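Local coordinates for protein ecto-NAD+ glycohydrolase (CD38 molecule) (Bos taurus, PDB 3GC6) that is a disulfide-rich glycoprotein of the ADP-ribosyl cyclase (CD38) family, an extracellular enzyme that combines a largely helical part with a four-stranded parallel sheet, at residues D59-T64 / K139-N144; Q83-S88 / L103-D108; V165-N170 / V195-W200. The protein carries 1 engineered substitution. One frame throughout, in Å; residues are numbered along the deposited sequence. Where two conformers were deposited one is given.

Contact 1: residues D59-T64 / K139-N144; sequences DPCKAT and KDCRTN
Cys61 and Cys141 are joined by a disulfide, SG to SG 2.1 Å, with a chi3 of -76° that gives the bridge a left-handed twist. Just past it, Thr143 grips the other loop through both its side chain and its backbone. Its OG1 donates to Cys61 O at 2.7 Å, coming in from above the carbonyl plane; a chi1 of 49°, with OG1 tucked between backbone N and carbonyl carbon, places the hydroxyl there. The Thr143 carbonyl accepts from Ala63 N over 2.9 Å; the donor lies above the carbonyl plane, and the bond itself is bent, 141° at the hydrogen. Cys61 N is satisfied within its own loop by Asp59 OD1 at 2.9 Å, an Asx turn overlaid on the type I turn from Asp59 to Lys62, while Pro60 O receives a CA-H...O contact from Asn144 CA (3.3 Å). In the other loop, the Asp140 carboxylate is held by His12 ND1 and the backbone N of Asp136. Ala63 packs against Tyr145 and Val148 of helix 145-159, for which Asn144 is the N-cap residue. The disulfide thus joins an Asx/type I turn to an inverse gamma turn before a helix of the ADP-ribosyl cyclase fold.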
ATOM      1  N   ASP A  59      18.245   9.236  25.094  1.00  4.05           N
ATOM      2  CA  ASP A  59      18.955  10.510  25.294  1.00  4.05           C
ATOM      3  C   ASP A  59      18.838  11.291  23.979  1.00  3.99           C
ATOM      4  O   ASP A  59      19.341  10.849  22.939  1.00  3.79           O
ATOM      5  CB  ASP A  59      20.418  10.210  25.609  1.00  4.19           C
ATOM      6  CG  ASP A  59      21.238  11.472  25.895  1.00  4.46           C
ATOM      7  OD1 ASP A  59      20.888  12.547  25.364  1.00  4.09           O
ATOM      8  OD2 ASP A  59      22.214  11.374  26.686  1.00  5.04           O
ATOM      9  N   PRO A  60      18.151  12.444  24.002  1.00  3.96           N
ATOM     10  CA  PRO A  60      17.893  13.167  22.729  1.00  4.26           C
ATOM     11  C   PRO A  60      19.116  13.797  22.092  1.00  4.00           C
ATOM     12  O   PRO A  60      19.017  14.306  20.957  1.00  4.24           O
ATOM     13  CB  PRO A  60      16.840  14.226  23.097  1.00  4.40           C
ATOM     14  CG  PRO A  60      16.759  14.205  24.586  1.00  4.93           C
ATOM     15  CD  PRO A  60      17.419  13.007  25.153  1.00  4.19           C
ATOM     16  N   CYS A  61      20.265  13.770  22.792  1.00  3.85           N
ATOM     17  CA  CYS A  61      21.540  14.252  22.232  1.00  4.08           C
ATOM     18  C   CYS A  61      22.549  13.143  21.987  1.00  4.30           C
ATOM     19  O   CYS A  61      23.729  13.416  21.789  1.00  4.54           O
ATOM     20  CB  CYS A  61      22.127  15.362  23.117  1.00  4.45           C
ATOM     21  SG  CYS A  61      21.293  16.937  22.769  1.00  5.27           S
ATOM     22  N   LYS A  62      22.092  11.890  21.977  1.00  3.97           N
ATOM     23  CA  LYS A  62      22.987  10.798  21.627  1.00  4.42           C
ATOM     24  C   LYS A  62      22.505   9.996  20.439  1.00  4.26           C
ATOM     25  O   LYS A  62      22.787   8.805  20.342  1.00  4.32           O
ATOM     26  CB  LYS A  62      23.225   9.877  22.808  1.00  4.69           C
ATOM     27  CG  LYS A  62      24.097  10.487  23.854  1.00  6.20           C
ATOM     28  CD  LYS A  62      24.492   9.412  24.882  1.00  7.46           C
ATOM     29  CE  LYS A  62      25.337   9.990  26.007  1.00  8.50           C
ATOM     30  NZ  LYS A  62      26.546  10.648  25.466  1.00  9.42           N
ATOM     31  N   ALA A  63      21.789  10.635  19.519  1.00  4.17           N
ATOM     32  CA  ALA A  63      21.346   9.921  18.330  1.00  4.45           C
ATOM     33  C   ALA A  63      22.542   9.447  17.519  1.00  4.52           C
ATOM     34  O   ALA A  63      23.523  10.178  17.359  1.00  4.83           O
ATOM     35  CB  ALA A  63      20.456  10.809  17.447  1.00  4.70           C
ATOM     36  N   THR A  64      22.449   8.229  17.005  1.00  4.58           N
ATOM     37  CA  THR A  64      23.430   7.747  16.020  1.00  5.11           C
ATOM     38  C   THR A  64      22.740   7.279  14.723  1.00  5.32           C
ATOM     39  O   THR A  64      21.562   6.959  14.720  1.00  5.02           O
ATOM     40  CB  THR A  64      24.248   6.566  16.582  1.00  5.21           C
ATOM     41  OG1 THR A  64      23.345   5.480  16.805  1.00  5.64           O
ATOM     42  CG2 THR A  64      24.949   6.942  17.913  1.00  6.15           C
ATOM     43  N   LYS A 139      22.873  25.105  19.012  1.00  6.93           N
ATOM     44  CA  LYS A 139      22.942  25.492  20.426  1.00  6.89           C
ATOM     45  C   LYS A 139      22.969  24.323  21.408  1.00  6.66           C
ATOM     46  O   LYS A 139      23.451  24.473  22.540  1.00  6.66           O
ATOM     47  CB  LYS A 139      21.752  26.393  20.785  1.00  7.07           C
ATOM     48  CG  LYS A 139      21.730  27.757  20.042  1.00  7.89           C
ATOM     49  CD  LYS A 139      20.606  28.644  20.603  1.00  9.60           C
ATOM     50  CE  LYS A 139      20.373  29.911  19.757  1.00 11.02           C
ATOM     51  NZ  LYS A 139      19.468  29.628  18.613  1.00 12.35           N
ATOM     52  N   ASP A 140      22.446  23.167  21.004  1.00  6.03           N
ATOM     53  CA  ASP A 140      22.368  22.049  21.950  1.00  5.68           C
ATOM     54  C   ASP A 140      23.274  20.894  21.579  1.00  5.49           C
ATOM     55  O   ASP A 140      24.176  20.568  22.314  1.00  5.35           O
ATOM     56  CB  ASP A 140      20.931  21.554  22.123  1.00  5.77           C
ATOM     57  CG  ASP A 140      20.011  22.612  22.695  1.00  5.63           C
ATOM     58  OD1 ASP A 140      20.373  23.243  23.730  1.00  5.82           O
ATOM     59  OD2 ASP A 140      18.944  22.839  22.088  1.00  5.24           O
ATOM     60  N   CYS A 141      23.022  20.264  20.436  1.00  4.98           N
ATOM     61  CA  CYS A 141      23.820  19.113  20.025  1.00  5.23           C
ATOM     62  C   CYS A 141      23.547  18.806  18.577  1.00  5.26           C
ATOM     63  O   CYS A 141      22.407  18.849  18.150  1.00  5.33           O
ATOM     64  CB  CYS A 141      23.503  17.879  20.888  1.00  5.29           C
ATOM     65  SG  CYS A 141      21.793  17.327  20.792  1.00  5.65           S
ATOM     66  N   ARG A 142      24.602  18.496  17.828  1.00  5.23           N
ATOM     67  CA  ARG A 142      24.427  18.026  16.454  1.00  5.11           C
ATOM     68  C   ARG A 142      23.821  16.617  16.376  1.00  5.19           C
ATOM     69  O   ARG A 142      23.127  16.287  15.399  1.00  5.01           O
ATOM     70  CB  ARG A 142      25.773  18.094  15.714  1.00  5.69           C
ATOM     71  CG  ARG A 142      26.230  19.515  15.546  1.00  6.33           C
ATOM     72  CD  ARG A 142      27.567  19.636  14.816  1.00  8.74           C
ATOM     73  NE  ARG A 142      28.063  21.010  14.919  1.00 10.23           N
ATOM     74  CZ  ARG A 142      28.900  21.573  14.051  1.00 11.67           C
ATOM     75  NH1 ARG A 142      29.338  20.884  13.002  1.00 12.38           N
ATOM     76  NH2 ARG A 142      29.283  22.836  14.221  1.00 11.99           N
ATOM     77  N   THR A 143      24.075  15.815  17.418  1.00  4.55           N
ATOM     78  CA  THR A 143      23.714  14.411  17.445  1.00  4.35           C
ATOM     79  C   THR A 143      22.316  14.247  18.045  1.00  4.27           C
ATOM     80  O   THR A 143      22.118  13.476  19.000  1.00  4.43           O
ATOM     81  CB  THR A 143      24.744  13.580  18.268  1.00  4.68           C
ATOM     82  OG1 THR A 143      24.963  14.213  19.522  1.00  5.02           O
ATOM     83  CG2 THR A 143      26.086  13.502  17.501  1.00  5.35           C
ATOM     84  N   ASN A 144      21.362  14.955  17.455  1.00  3.74           N
ATOM     85  CA  ASN A 144      19.949  14.846  17.864  1.00  3.67           C
ATOM     86  C   ASN A 144      19.185  14.040  16.812  1.00  3.64           C
ATOM     87  O   ASN A 144      19.659  13.909  15.668  1.00  3.89           O
ATOM     88  CB  ASN A 144      19.352  16.235  18.039  1.00  3.62           C
ATOM     89  CG  ASN A 144      19.282  17.005  16.738  1.00  4.44           C
ATOM     90  OD1 ASN A 144      20.150  17.854  16.447  1.00  5.62           O
ATOM     91  ND2 ASN A 144      18.309  16.688  15.937  1.00  3.37           N
TER

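Contact 2: residues Q83-S88 / L103-D108; sequences QQVFWS and LMTLED
Leu103 lays its CB on Val85 CG2 (3.6 Å), the two side chains crossing at about a right angle, where residues 103-108 run beside strand 85-88, an outermost strand of the parallel sheet; from Thr105 on they carry the start of the TLEDTL signature of the ADP-ribosyl cyclases. Met104 makes a single beta bridge with Gln84: its N donates to Gln83 O at 2.8 Å, and its O accepts from Val85 N at 2.9 Å. Thr105 offers its CA-H to Val85 O, and its methyl CG2 sits 3.9 Å from Val85 CG1 and meets the Trp87 ring obliquely. At Leu106 the chain turns into a 3-10 segment and leaves the strand; water 1 fills in, donating to Val85 O and accepting from Leu106 N (2.8 Å). Glu107, bent at chi2 (74°), sets its carboxylate at the indole edge, the two planes 62° apart, and OE1 accepts a hydrogen bond from Trp87 NE1 at 2.9 Å, although the position of that oxygen is less sure. His95 of helix 91-101 meets the Trp87 ring edge-to-face. Asp108 finally folds back along its own chain: its OD2 uses the anti lone pair to accept from Thr105 N at 2.9 Å.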
ATOM      1  N   GLN A  83      15.966   9.329 -12.218  1.00  4.87           N
ATOM      2  CA  GLN A  83      14.830  10.133 -11.721  1.00  4.81           C
ATOM      3  C   GLN A  83      15.161  10.951 -10.456  1.00  4.58           C
ATOM      4  O   GLN A  83      14.265  11.589  -9.882  1.00  4.65           O
ATOM      5  CB  GLN A  83      13.621   9.225 -11.429  1.00  5.33           C
ATOM      6  CG  GLN A  83      13.090   8.596 -12.719  1.00  6.73           C
ATOM      7  CD  GLN A  83      11.996   7.558 -12.449  1.00  8.32           C
ATOM      8  OE1 GLN A  83      11.286   7.641 -11.452  1.00  8.59           O
ATOM      9  NE2 GLN A  83      11.909   6.545 -13.311  1.00  9.76           N
ATOM     10  N   GLN A  84      16.426  10.936 -10.022  1.00  3.98           N
ATOM     11  CA  GLN A  84      16.745  11.496  -8.718  1.00  3.93           C
ATOM     12  C   GLN A  84      17.187  12.957  -8.794  1.00  3.84           C
ATOM     13  O   GLN A  84      18.013  13.323  -9.665  1.00  4.20           O
ATOM     14  CB  GLN A  84      17.875  10.671  -8.081  1.00  3.88           C
ATOM     15  CG  GLN A  84      18.118  10.926  -6.604  1.00  4.36           C
ATOM     16  CD  GLN A  84      18.841   9.750  -5.958  1.00  4.57           C
ATOM     17  OE1 GLN A  84      18.831   8.630  -6.482  1.00  5.39           O
ATOM     18  NE2 GLN A  84      19.468  10.005  -4.825  1.00  5.12           N
ATOM     19  N   VAL A  85      16.641  13.773  -7.876  1.00  3.31           N
ATOM     20  CA  VAL A  85      16.967  15.191  -7.776  1.00  3.76           C
ATOM     21  C   VAL A  85      17.546  15.520  -6.399  1.00  3.71           C
ATOM     22  O   VAL A  85      16.984  15.093  -5.362  1.00  3.87           O
ATOM     23  CB  VAL A  85      15.695  16.021  -7.950  1.00  3.94           C
ATOM     24  CG1 VAL A  85      15.986  17.503  -7.685  1.00  4.28           C
ATOM     25  CG2 VAL A  85      15.182  15.840  -9.408  1.00  4.47           C
ATOM     26  N   PHE A  86      18.656  16.261  -6.389  1.00  3.43           N
ATOM     27  CA  PHE A  86      19.254  16.828  -5.177  1.00  3.54           C
ATOM     28  C   PHE A  86      19.035  18.325  -5.236  1.00  3.78           C
ATOM     29  O   PHE A  86      18.781  18.890  -6.313  1.00  3.76           O
ATOM     30  CB  PHE A  86      20.761  16.569  -5.172  1.00  3.57           C
ATOM     31  CG  PHE A  86      21.110  15.128  -5.051  1.00  3.55           C
ATOM     32  CD1 PHE A  86      21.437  14.583  -3.796  1.00  3.66           C
ATOM     33  CD2 PHE A  86      21.095  14.298  -6.177  1.00  4.40           C
ATOM     34  CE1 PHE A  86      21.763  13.200  -3.688  1.00  4.52           C
ATOM     35  CE2 PHE A  86      21.402  12.943  -6.076  1.00  4.69           C
ATOM     36  CZ  PHE A  86      21.744  12.392  -4.830  1.00  4.59           C
ATOM     37  N   TRP A  87      19.087  18.976  -4.081  1.00  3.57           N
ATOM     38  CA  TRP A  87      18.863  20.418  -4.074  1.00  3.82           C
ATOM     39  C   TRP A  87      19.519  21.013  -2.843  1.00  3.88           C
ATOM     40  O   TRP A  87      19.756  20.320  -1.852  1.00  4.32           O
ATOM     41  CB  TRP A  87      17.351  20.734  -4.115  1.00  4.12           C
ATOM     42  CG  TRP A  87      16.602  20.204  -2.892  1.00  4.36           C
ATOM     43  CD1 TRP A  87      16.049  18.949  -2.721  1.00  3.84           C
ATOM     44  CD2 TRP A  87      16.354  20.911  -1.685  1.00  4.72           C
ATOM     45  NE1 TRP A  87      15.458  18.843  -1.458  1.00  4.38           N
ATOM     46  CE2 TRP A  87      15.652  20.041  -0.806  1.00  4.89           C
ATOM     47  CE3 TRP A  87      16.668  22.206  -1.250  1.00  4.84           C
ATOM     48  CZ2 TRP A  87      15.238  20.446   0.466  1.00  5.65           C
ATOM     49  CZ3 TRP A  87      16.276  22.603   0.029  1.00  5.68           C
ATOM     50  CH2 TRP A  87      15.580  21.715   0.872  1.00  6.04           C
ATOM     51  N   SER A  88      19.803  22.311  -2.926  1.00  4.22           N
ATOM     52  CA  SER A  88      20.360  22.984  -1.758  1.00  4.21           C
ATOM     53  C   SER A  88      20.018  24.451  -1.867  1.00  4.04           C
ATOM     54  O   SER A  88      20.337  25.081  -2.880  1.00  4.23           O
ATOM     55  CB  SER A  88      21.891  22.807  -1.746  1.00  4.43           C
ATOM     56  OG  SER A  88      22.476  23.304  -0.541  1.00  5.03           O
ATOM     57  N   LEU A 103      10.018  13.631 -11.179  1.00  5.00           N
ATOM     58  CA  LEU A 103      11.285  13.184 -10.589  1.00  4.51           C
ATOM     59  C   LEU A 103      11.120  13.106  -9.062  1.00  4.55           C
ATOM     60  O   LEU A 103      10.062  13.461  -8.496  1.00  4.86           O
ATOM     61  CB  LEU A 103      12.412  14.182 -10.914  1.00  4.56           C
ATOM     62  CG  LEU A 103      12.572  14.436 -12.415  1.00  4.53           C
ATOM     63  CD1 LEU A 103      13.560  15.584 -12.687  1.00  4.84           C
ATOM     64  CD2 LEU A 103      12.966  13.165 -13.173  1.00  5.71           C
ATOM     65  N   MET A 104      12.147  12.618  -8.371  1.00  4.12           N
ATOM     66  CA  MET A 104      12.021  12.487  -6.921  1.00  4.35           C
ATOM     67  C   MET A 104      13.179  13.132  -6.153  1.00  4.07           C
ATOM     68  O   MET A 104      14.353  12.770  -6.373  1.00  4.31           O
ATOM     69  CB  MET A 104      11.911  11.022  -6.480  1.00  4.96           C
ATOM     70  CG  MET A 104      10.763  10.293  -7.120  1.00  5.50           C
ATOM     71  SD  MET A 104      10.796   8.499  -6.738  1.00  8.52           S
ATOM     72  CE  MET A 104      10.491   8.719  -5.078  1.00  5.85           C
ATOM     73  N   THR A 105      12.850  14.092  -5.283  1.00  3.87           N
ATOM     74  CA  THR A 105      13.792  14.583  -4.269  1.00  3.90           C
ATOM     75  C   THR A 105      13.795  13.636  -3.055  1.00  3.88           C
ATOM     76  O   THR A 105      12.992  12.702  -3.000  1.00  4.00           O
ATOM     77  CB  THR A 105      13.425  15.992  -3.735  1.00  4.15           C
ATOM     78  OG1 THR A 105      12.186  15.926  -3.023  1.00  4.44           O
ATOM     79  CG2 THR A 105      13.282  16.998  -4.903  1.00  3.97           C
ATOM     80  N   LEU A 106      14.658  13.950  -2.085  1.00  4.04           N
ATOM     81  CA  LEU A 106      14.720  13.159  -0.856  1.00  3.99           C
ATOM     82  C   LEU A 106      13.352  13.175  -0.184  1.00  4.10           C
ATOM     83  O   LEU A 106      12.931  12.182   0.396  1.00  4.19           O
ATOM     84  CB  LEU A 106      15.784  13.745   0.070  1.00  4.39           C
ATOM     85  CG  LEU A 106      16.042  13.013   1.400  1.00  4.82           C
ATOM     86  CD1 LEU A 106      16.441  11.577   1.126  1.00  5.36           C
ATOM     87  CD2 LEU A 106      17.090  13.753   2.229  1.00  5.06           C
ATOM     88  N   GLU A 107      12.670  14.317  -0.258  1.00  4.02           N
ATOM     89  CA  GLU A 107      11.368  14.461   0.392  1.00  4.59           C
ATOM     90  C   GLU A 107      10.246  13.767  -0.360  1.00  4.78           C
ATOM     91  O   GLU A 107       9.099  13.759   0.097  1.00  4.90           O
ATOM     92  CB  GLU A 107      11.068  15.949   0.613  1.00  5.09           C
ATOM     93  CG  GLU A 107      12.041  16.650   1.523  1.00  5.28           C
ATOM     94  CD  GLU A 107      13.411  16.921   0.885  1.00  6.39           C
ATOM     95  OE1 GLU A 107      13.503  17.021  -0.353  1.00  5.20           O
ATOM     96  OE2 GLU A 107      14.400  17.081   1.606  1.00  8.04           O
ATOM     97  N   ASP A 108      10.576  13.153  -1.500  1.00  4.39           N
ATOM     98  CA  ASP A 108       9.615  12.380  -2.271  1.00  4.74           C
ATOM     99  C   ASP A 108       9.799  10.865  -2.078  1.00  4.34           C
ATOM    100  O   ASP A 108       9.084  10.067  -2.672  1.00  4.87           O
ATOM    101  CB  ASP A 108       9.704  12.751  -3.755  1.00  4.89           C
ATOM    102  CG  ASP A 108       9.355  14.206  -4.017  1.00  6.45           C
ATOM    103  OD1 ASP A 108       8.246  14.631  -3.566  1.00  6.42           O
ATOM    104  OD2 ASP A 108      10.147  14.919  -4.685  1.00  5.91           O
TER
HETATM  105  O   HOH W   1      16.696  15.735  -2.746  1.00  3.71           O

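Contact 3: residues V165-N170 / V195-W200; sequences VRVVLN and VELEAW. With NAG (2-acetamido-2-deoxy-beta-D-glucopyranose), chain C.
Arg166 and Glu198 lie side by side on one face of the sheet and point the same way, their guanidinium and carboxylate planes 76° apart. Glu198 OE1 lies well out of the guanidinium plane, 3.8 Å from Arg166 NE, so the salt bridge is long and rests on charge alone, with no N-H aimed at the oxygen. Water 2 supplies the hydrogen-bonded link, sitting in the guanidinium plane to accept from Arg166 NE at 3.0 Å while donating to Glu198 OE1. The same oxygen has a weak bond from Trp200 NE1, and Glu198 OE2 has a weak, long ion pair with Arg233. Trp200 turns its ring edge, at CD1, to Val167 O.

The opposite face is apolar. With chi1 at -56°, CG1 of Val165 is anti to the carbonyl carbon and CG2 falls between backbone N and carbonyl carbon, from where it leans obliquely on Leu197 CB at 3.8 Å. Val167 CG1 reaches Leu197 CD2 and, more tightly, Ala199 CB, but Val167 has a second conformer, so this closeness is doubtful. Five nearly straight parallel-sheet bonds, from Val165 N to Glu196 O through to Leu169 N to Trp200 O, hold the backbones in register.

Past the paired part, Asn170 ND2 is bonded to C1 of an N-acetylglucosamine. The two strands belong to the beta-alpha-beta unit formed with helix 182-187. Helix 91-101 packs on Arg166 and Val168, strand 85-88 flanks strand 164-170, and strand 231-239 lies beyond Trp200, Leu197 and Ala199.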
ATOM      1  N   VAL A 165      21.954  12.026 -12.349  1.00  4.30           N
ATOM      2  CA  VAL A 165      21.275  12.742 -11.247  1.00  4.43           C
ATOM      3  C   VAL A 165      21.325  14.249 -11.524  1.00  3.90           C
ATOM      4  O   VAL A 165      22.231  14.723 -12.216  1.00  4.19           O
ATOM      5  CB  VAL A 165      21.849  12.449  -9.837  1.00  4.44           C
ATOM      6  CG1 VAL A 165      21.827  10.931  -9.572  1.00  4.86           C
ATOM      7  CG2 VAL A 165      23.252  12.989  -9.697  1.00  5.39           C
ATOM      8  N   ARG A 166      20.361  14.986 -10.967  1.00  4.31           N
ATOM      9  CA  ARG A 166      20.272  16.427 -11.203  1.00  4.47           C
ATOM     10  C   ARG A 166      20.297  17.128  -9.863  1.00  4.75           C
ATOM     11  O   ARG A 166      19.760  16.624  -8.878  1.00  4.95           O
ATOM     12  CB  ARG A 166      18.985  16.752 -11.990  1.00  5.37           C
ATOM     13  CG  ARG A 166      19.004  16.111 -13.390  1.00  6.13           C
ATOM     14  CD  ARG A 166      17.640  15.836 -13.999  1.00  8.19           C
ATOM     15  NE  ARG A 166      17.842  15.434 -15.399  1.00  9.92           N
ATOM     16  CZ  ARG A 166      17.872  14.168 -15.802  1.00 10.86           C
ATOM     17  NH1 ARG A 166      17.663  13.196 -14.918  1.00 10.05           N
ATOM     18  NH2 ARG A 166      18.082  13.876 -17.093  1.00 11.87           N
ATOM     19  N   VAL A 167      21.032  18.234  -9.765  0.50  4.41           N
ATOM     20  CA  VAL A 167      20.921  19.088  -8.572  0.50  4.22           C
ATOM     21  C   VAL A 167      20.477  20.493  -8.947  0.50  4.35           C
ATOM     22  O   VAL A 167      20.924  21.050  -9.954  0.50  4.31           O
ATOM     23  CB  VAL A 167      22.226  19.151  -7.719  0.50  4.26           C
ATOM     24  CG1 VAL A 167      23.389  19.728  -8.523  0.50  4.52           C
ATOM     25  CG2 VAL A 167      22.013  19.970  -6.446  0.50  4.27           C
ATOM     26  N   VAL A 168      19.578  21.045  -8.136  1.00  3.81           N
ATOM     27  CA  VAL A 168      19.083  22.419  -8.321  1.00  3.83           C
ATOM     28  C   VAL A 168      19.718  23.311  -7.258  1.00  3.77           C
ATOM     29  O   VAL A 168      19.494  23.135  -6.061  1.00  3.80           O
ATOM     30  CB  VAL A 168      17.567  22.442  -8.123  1.00  4.04           C
ATOM     31  CG1 VAL A 168      17.002  23.829  -8.408  1.00  4.24           C
ATOM     32  CG2 VAL A 168      16.907  21.433  -9.059  1.00  4.45           C
ATOM     33  N   LEU A 169      20.489  24.292  -7.729  1.00  3.86           N
ATOM     34  CA  LEU A 169      21.233  25.185  -6.854  1.00  3.98           C
ATOM     35  C   LEU A 169      20.817  26.649  -7.079  1.00  4.04           C
ATOM     36  O   LEU A 169      20.217  26.971  -8.104  1.00  3.93           O
ATOM     37  CB  LEU A 169      22.731  25.019  -7.091  1.00  4.07           C
ATOM     38  CG  LEU A 169      23.259  23.621  -6.789  1.00  3.55           C
ATOM     39  CD1 LEU A 169      24.749  23.532  -7.124  1.00  4.29           C
ATOM     40  CD2 LEU A 169      23.074  23.261  -5.304  1.00  4.12           C
ATOM     41  N   ASN A 170      21.151  27.495  -6.111  1.00  4.43           N
ATOM     42  CA  ASN A 170      20.629  28.866  -6.073  1.00  4.43           C
ATOM     43  C   ASN A 170      21.625  29.876  -6.620  1.00  4.75           C
ATOM     44  O   ASN A 170      22.589  30.203  -5.938  1.00  4.96           O
ATOM     45  CB  ASN A 170      20.286  29.204  -4.626  1.00  4.48           C
ATOM     46  CG  ASN A 170      19.392  30.424  -4.507  1.00  4.85           C
ATOM     47  OD1 ASN A 170      19.550  31.400  -5.251  1.00  5.32           O
ATOM     48  ND2 ASN A 170      18.427  30.341  -3.580  1.00  4.85           N
ATOM     49  N   VAL A 195      28.179   7.734 -11.285  1.00  4.33           N
ATOM     50  CA  VAL A 195      26.959   8.394 -11.779  1.00  4.44           C
ATOM     51  C   VAL A 195      27.367   9.665 -12.561  1.00  4.50           C
ATOM     52  O   VAL A 195      28.545  10.032 -12.585  1.00  4.53           O
ATOM     53  CB  VAL A 195      25.936   8.710 -10.654  1.00  4.46           C
ATOM     54  CG1 VAL A 195      25.642   7.456  -9.851  1.00  4.66           C
ATOM     55  CG2 VAL A 195      26.443   9.807  -9.744  1.00  4.70           C
ATOM     56  N   GLU A 196      26.397  10.301 -13.219  1.00  4.58           N
ATOM     57  CA  GLU A 196      26.651  11.571 -13.880  1.00  4.80           C
ATOM     58  C   GLU A 196      25.781  12.597 -13.201  1.00  4.88           C
ATOM     59  O   GLU A 196      24.609  12.319 -12.858  1.00  5.43           O
ATOM     60  CB  GLU A 196      26.341  11.528 -15.381  1.00  5.15           C
ATOM     61  CG  GLU A 196      27.080  10.380 -16.075  1.00  6.17           C
ATOM     62  CD  GLU A 196      27.097  10.495 -17.577  1.00  8.44           C
ATOM     63  OE1 GLU A 196      26.535  11.478 -18.107  1.00  9.22           O
ATOM     64  OE2 GLU A 196      27.695   9.590 -18.213  1.00  9.41           O
ATOM     65  N   LEU A 197      26.337  13.770 -12.961  1.00  4.56           N
ATOM     66  CA  LEU A 197      25.572  14.782 -12.246  1.00  4.42           C
ATOM     67  C   LEU A 197      25.456  16.043 -13.072  1.00  4.59           C
ATOM     68  O   LEU A 197      26.471  16.566 -13.592  1.00  4.76           O
ATOM     69  CB  LEU A 197      26.241  15.081 -10.891  1.00  4.71           C
ATOM     70  CG  LEU A 197      25.526  16.071  -9.961  1.00  5.04           C
ATOM     71  CD1 LEU A 197      25.827  15.720  -8.481  1.00  6.02           C
ATOM     72  CD2 LEU A 197      25.916  17.507 -10.278  1.00  6.13           C
ATOM     73  N   GLU A 198      24.224  16.530 -13.195  1.00  4.57           N
ATOM     74  CA  GLU A 198      23.978  17.818 -13.811  1.00  4.77           C
ATOM     75  C   GLU A 198      23.542  18.797 -12.742  1.00  5.24           C
ATOM     76  O   GLU A 198      22.606  18.519 -11.959  1.00  5.24           O
ATOM     77  CB  GLU A 198      22.844  17.744 -14.829  1.00  5.18           C
ATOM     78  CG  GLU A 198      23.062  16.808 -15.926  1.00  5.95           C
ATOM     79  CD  GLU A 198      21.824  16.713 -16.797  1.00  8.16           C
ATOM     80  OE1 GLU A 198      20.837  17.462 -16.552  1.00  8.76           O
ATOM     81  OE2 GLU A 198      21.855  15.890 -17.716  1.00  9.46           O
ATOM     82  N   ALA A 199      24.204  19.947 -12.708  1.00  4.61           N
ATOM     83  CA  ALA A 199      23.810  21.021 -11.790  1.00  4.58           C
ATOM     84  C   ALA A 199      23.225  22.173 -12.586  1.00  4.52           C
ATOM     85  O   ALA A 199      23.734  22.529 -13.649  1.00  4.32           O
ATOM     86  CB  ALA A 199      24.990  21.511 -11.013  1.00  5.11           C
ATOM     87  N   TRP A 200      22.159  22.730 -12.042  1.00  4.36           N
ATOM     88  CA  TRP A 200      21.479  23.856 -12.632  1.00  4.52           C
ATOM     89  C   TRP A 200      21.497  24.987 -11.605  1.00  4.42           C
ATOM     90  O   TRP A 200      20.942  24.831 -10.509  1.00  4.15           O
ATOM     91  CB  TRP A 200      20.033  23.432 -12.925  1.00  5.20           C
ATOM     92  CG  TRP A 200      19.960  22.316 -13.942  1.00  5.37           C
ATOM     93  CD1 TRP A 200      19.980  20.964 -13.700  1.00  6.24           C
ATOM     94  CD2 TRP A 200      19.856  22.475 -15.358  1.00  6.83           C
ATOM     95  NE1 TRP A 200      19.902  20.269 -14.901  1.00  7.26           N
ATOM     96  CE2 TRP A 200      19.837  21.178 -15.928  1.00  6.56           C
ATOM     97  CE3 TRP A 200      19.803  23.590 -16.201  1.00  6.62           C
ATOM     98  CZ2 TRP A 200      19.743  20.969 -17.312  1.00  7.42           C
ATOM     99  CZ3 TRP A 200      19.692  23.383 -17.586  1.00  7.40           C
ATOM    100  CH2 TRP A 200      19.670  22.077 -18.120  1.00  6.87           C
TER
HETATM  101  C1  NAG C   1      17.673  31.545  -3.214  1.00  5.44           C
HETATM  102  C2  NAG C   1      16.226  31.238  -3.629  1.00  6.08           C
HETATM  103  C3  NAG C   1      15.282  32.287  -3.012  1.00  6.75           C
HETATM  104  C4  NAG C   1      15.539  32.556  -1.522  1.00  7.64           C
HETATM  105  C5  NAG C   1      17.034  32.760  -1.287  1.00  7.20           C
HETATM  106  C6  NAG C   1      17.399  32.918   0.200  1.00  7.26           C
HETATM  107  C7  NAG C   1      15.910  30.101  -5.784  1.00  5.58           C
HETATM  108  C8  NAG C   1      15.974  30.232  -7.275  1.00  5.96           C
HETATM  109  N2  NAG C   1      16.071  31.242  -5.087  1.00  5.56           N
HETATM  110  O3  NAG C   1      13.933  31.932  -3.241  1.00  8.00           O
HETATM  111  O4  NAG C   1      14.814  33.721  -1.099  1.00  8.94           O
HETATM  112  O5  NAG C   1      17.719  31.627  -1.796  1.00  6.80           O
HETATM  113  O6  NAG C   1      16.870  31.847   0.956  1.00  8.19           O
HETATM  114  O7  NAG C   1      15.708  29.001  -5.261  1.00  5.61           O
HETATM  115  O   HOH W   2      18.119  17.567 -17.435  1.00 11.05           O

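Overall arrangement
Contacts 2 and 3 share the four-stranded parallel sheet, their centres 10 Å apart. Strand 85-88 of contact 2 pairs with strand 164-170 of contact 3, probably through Phe86 N to Arg166 O (2.7 Å) and Phe86 O to Val168 N (2.9 Å); residues 103-108 lie along the sheet's outer edge, joined to strand 85-88 by a single bridge. Contact 1 is remote: its centre lies about 26 Å from that of contact 2 and 31 Å from that of contact 3, across the chain's centre from the latter. Along the sequence, contact 2 falls between the two halves of contact 1, and contact 3 follows both. A covalent staple thus spans a region including the sheet's first strand.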